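Local coordinates for protein RE68036p (Drosophila melanogaster, PDB 1SQH) that is of uncertain function but probably acts as a glycine N-acyltransferase, at residues L10-D15 against T70-N75. Sequence-based numbering, arbitrary orientation.
Sequences LRPLSD and THRRGN
Arg11 and Thr70 form an antiparallel hydrogen-bonded pair between strands 10-12 and 67-71. Two backbone bonds define it. Arg11 N to Thr70 O measures 2.8 Å. The return bond, Thr70 N to Arg11 O, is longer, at 3.1 Å. Both side chains leave on the same face of the sheet and run side by side.

Followed outward, the Arg11 chain meets two residues in turn. Its CB lies 3.6 Å from Arg72 NE, and CG packs against the same guanidinium, near NE and NH2. With CG anti to the backbone N (chi1 -176°) and a single bend at chi3, the chain then carries its guanidinium across Thr70. There CG2 is the meeting point, 3.4 Å from NH1 and also close to CZ and NH2. His71 O lies in the guanidinium plane at its edge, but at 3.9 Å from NH1 this is proximity without a hydrogen bond. At the tip, NH2 forms a salt bridge with Glu17 and has a weak link to a water that donates to Gly74 O.

Leu13 crosses Thr70 at about a right angle, CD1 reaching to 3.6 Å from CG2, so Thr70 CG2 is met by both the leucine methyl and the arginine, from directions roughly at right angles. Arg72 places one guanidinium face over Leu10 O, NH2 at 3.5 Å, and its plane is turned 47° from that of Arg11.

Arg72 itself belongs to a type I turn from His71 to Gly74, which follows strand 67-71 and leads to helix 76-79. Strand 10-12 is the outermost strand on this side of the mixed sheet; strand 67-71 separates it from strand 82-87. Leu10 and His71 rest on helix 104-112, while Leu13 packs on Val18 and Leu21 of helix 15-29.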
ATOM      1  N   LEU A  10      13.579  -4.137 -18.889  1.00 30.72           N
ATOM      2  CA  LEU A  10      12.376  -3.465 -18.427  1.00 30.74           C
ATOM      3  C   LEU A  10      12.218  -2.145 -19.179  1.00 30.88           C
ATOM      4  O   LEU A  10      13.145  -1.339 -19.232  1.00 31.27           O
ATOM      5  CB  LEU A  10      12.454  -3.189 -16.918  1.00 31.42           C
ATOM      6  CG  LEU A  10      12.380  -4.383 -15.958  1.00 30.98           C
ATOM      7  CD1 LEU A  10      12.514  -3.905 -14.527  1.00 30.13           C
ATOM      8  CD2 LEU A  10      11.056  -5.122 -16.157  1.00 32.37           C
ATOM      9  N   ARG A  11      11.049  -1.927 -19.771  1.00 31.24           N
ATOM     10  CA  ARG A  11      10.800  -0.691 -20.498  1.00 31.53           C
ATOM     11  C   ARG A  11       9.738   0.124 -19.787  1.00 30.41           C
ATOM     12  O   ARG A  11       8.643  -0.370 -19.514  1.00 31.48           O
ATOM     13  CB  ARG A  11      10.319  -0.953 -21.924  1.00 31.97           C
ATOM     14  CG  ARG A  11      10.165   0.351 -22.693  1.00 34.61           C
ATOM     15  CD  ARG A  11       9.357   0.227 -23.971  1.00 35.86           C
ATOM     16  NE  ARG A  11       7.912   0.315 -23.758  1.00 36.85           N
ATOM     17  CZ  ARG A  11       7.123  -0.736 -23.583  1.00 37.22           C
ATOM     18  NH1 ARG A  11       7.646  -1.960 -23.588  1.00 39.07           N
ATOM     19  NH2 ARG A  11       5.812  -0.571 -23.443  1.00 34.80           N
ATOM     20  N   PRO A  12      10.036   1.396 -19.503  1.00 29.52           N
ATOM     21  CA  PRO A  12       9.089   2.276 -18.814  1.00 29.43           C
ATOM     22  C   PRO A  12       7.801   2.517 -19.593  1.00 29.62           C
ATOM     23  O   PRO A  12       7.830   2.945 -20.748  1.00 29.93           O
ATOM     24  CB  PRO A  12       9.898   3.554 -18.619  1.00 30.20           C
ATOM     25  CG  PRO A  12      10.776   3.582 -19.841  1.00 29.48           C
ATOM     26  CD  PRO A  12      11.238   2.141 -19.924  1.00 29.71           C
ATOM     27  N   LEU A  13       6.668   2.234 -18.962  1.00 30.14           N
ATOM     28  CA  LEU A  13       5.386   2.451 -19.614  1.00 29.44           C
ATOM     29  C   LEU A  13       5.036   3.922 -19.532  1.00 27.71           C
ATOM     30  O   LEU A  13       5.351   4.590 -18.552  1.00 27.16           O
ATOM     31  CB  LEU A  13       4.283   1.631 -18.944  1.00 31.18           C
ATOM     32  CG  LEU A  13       4.179   0.154 -19.314  1.00 33.72           C
ATOM     33  CD1 LEU A  13       5.439  -0.557 -18.881  1.00 35.77           C
ATOM     34  CD2 LEU A  13       2.960  -0.465 -18.639  1.00 34.96           C
ATOM     35  N   SER A  14       4.402   4.427 -20.579  1.00 26.90           N
ATOM     36  CA  SER A  14       3.982   5.821 -20.618  1.00 26.53           C
ATOM     37  C   SER A  14       2.750   5.908 -19.730  1.00 26.65           C
ATOM     38  O   SER A  14       2.235   4.882 -19.284  1.00 25.22           O
ATOM     39  CB  SER A  14       3.611   6.219 -22.045  1.00 25.80           C
ATOM     40  OG  SER A  14       2.559   5.402 -22.530  1.00 23.64           O
ATOM     41  N   ASP A  15       2.278   7.119 -19.469  1.00 27.30           N
ATOM     42  CA  ASP A  15       1.091   7.292 -18.636  1.00 27.69           C
ATOM     43  C   ASP A  15      -0.102   6.618 -19.313  1.00 28.04           C
ATOM     44  O   ASP A  15      -0.936   5.990 -18.660  1.00 28.87           O
ATOM     45  CB  ASP A  15       0.826   8.787 -18.411  1.00 24.80           C
ATOM     46  CG  ASP A  15       1.634   9.356 -17.250  1.00 27.21           C
ATOM     47  OD1 ASP A  15       2.666   8.747 -16.863  1.00 25.04           O
ATOM     48  OD2 ASP A  15       1.245  10.425 -16.721  1.00 25.37           O
ATOM     49  N   THR A  70       7.574  -2.928 -18.219  1.00 26.67           N
ATOM     50  CA  THR A  70       7.151  -4.215 -18.746  1.00 26.84           C
ATOM     51  C   THR A  70       8.293  -4.747 -19.581  1.00 27.81           C
ATOM     52  O   THR A  70       9.251  -4.027 -19.838  1.00 26.76           O
ATOM     53  CB  THR A  70       5.890  -4.140 -19.626  1.00 26.09           C
ATOM     54  OG1 THR A  70       5.444  -5.475 -19.891  1.00 26.18           O
ATOM     55  CG2 THR A  70       6.184  -3.449 -20.953  1.00 25.60           C
ATOM     56  N   HIS A  71       8.195  -6.011 -19.987  1.00 30.50           N
ATOM     57  CA  HIS A  71       9.231  -6.637 -20.800  1.00 31.70           C
ATOM     58  C   HIS A  71       9.387  -5.824 -22.090  1.00 32.01           C
ATOM     59  O   HIS A  71       8.452  -5.714 -22.890  1.00 30.70           O
ATOM     60  CB  HIS A  71       8.833  -8.084 -21.108  1.00 33.90           C
ATOM     61  CG  HIS A  71       9.940  -8.914 -21.686  1.00 35.60           C
ATOM     62  ND1 HIS A  71      10.691  -8.506 -22.766  1.00 35.81           N
ATOM     63  CD2 HIS A  71      10.394 -10.147 -21.354  1.00 35.92           C
ATOM     64  CE1 HIS A  71      11.561  -9.452 -23.078  1.00 35.98           C
ATOM     65  NE2 HIS A  71      11.400 -10.459 -22.237  1.00 36.50           N
ATOM     66  N   ARG A  72      10.571  -5.245 -22.275  1.00 32.91           N
ATOM     67  CA  ARG A  72      10.871  -4.412 -23.441  1.00 34.82           C
ATOM     68  C   ARG A  72      10.553  -5.071 -24.786  1.00 36.23           C
ATOM     69  O   ARG A  72      10.299  -4.378 -25.773  1.00 35.95           O
ATOM     70  CB  ARG A  72      12.343  -3.974 -23.388  1.00 35.04           C
ATOM     71  CG  ARG A  72      12.831  -3.140 -24.573  1.00 36.34           C
ATOM     72  CD  ARG A  72      14.038  -2.301 -24.172  1.00 38.29           C
ATOM     73  NE  ARG A  72      13.619  -1.101 -23.453  1.00 41.54           N
ATOM     74  CZ  ARG A  72      14.385  -0.411 -22.613  1.00 44.01           C
ATOM     75  NH1 ARG A  72      15.626  -0.798 -22.371  1.00 45.93           N
ATOM     76  NH2 ARG A  72      13.905   0.671 -22.009  1.00 46.03           N
ATOM     77  N   ARG A  73      10.550  -6.400 -24.821  1.00 37.10           N
ATOM     78  CA  ARG A  73      10.250  -7.127 -26.045  1.00 38.33           C
ATOM     79  C   ARG A  73       9.003  -7.990 -25.882  1.00 38.48           C
ATOM     80  O   ARG A  73       8.896  -9.060 -26.481  1.00 39.79           O
ATOM     81  CB  ARG A  73      11.429  -8.016 -26.439  1.00 39.73           C
ATOM     82  CG  ARG A  73      12.754  -7.283 -26.543  1.00 42.00           C
ATOM     83  CD  ARG A  73      13.797  -8.177 -27.192  1.00 45.25           C
ATOM     84  NE  ARG A  73      13.880  -9.473 -26.522  1.00 44.90           N
ATOM     85  CZ  ARG A  73      14.392  -9.651 -25.312  1.00 45.21           C
ATOM     86  NH1 ARG A  73      14.877  -8.615 -24.637  1.00 45.46           N
ATOM     87  NH2 ARG A  73      14.405 -10.864 -24.769  1.00 45.92           N
ATOM     88  N   GLY A  74       8.063  -7.527 -25.064  1.00 38.00           N
ATOM     89  CA  GLY A  74       6.832  -8.269 -24.855  1.00 35.08           C
ATOM     90  C   GLY A  74       5.646  -7.328 -24.904  1.00 33.79           C
ATOM     91  O   GLY A  74       5.825  -6.111 -24.968  1.00 33.29           O
ATOM     92  N   ASN A  75       4.434  -7.874 -24.896  1.00 32.01           N
ATOM     93  CA  ASN A  75       3.241  -7.031 -24.918  1.00 32.13           C
ATOM     94  C   ASN A  75       2.618  -7.057 -23.523  1.00 30.52           C
ATOM     95  O   ASN A  75       2.118  -8.090 -23.078  1.00 30.26           O
ATOM     96  CB  ASN A  75       2.221  -7.539 -25.941  1.00 32.80           C
ATOM     97  CG  ASN A  75       1.185  -6.490 -26.285  1.00 32.74           C
ATOM     98  OD1 ASN A  75       0.648  -5.829 -25.405  1.00 34.83           O
ATOM     99  ND2 ASN A  75       0.901  -6.332 -27.567  1.00 35.72           N
TER
HETATM  100  O   HOH W   1       4.623  -3.708 -24.277  1.00 24.65           O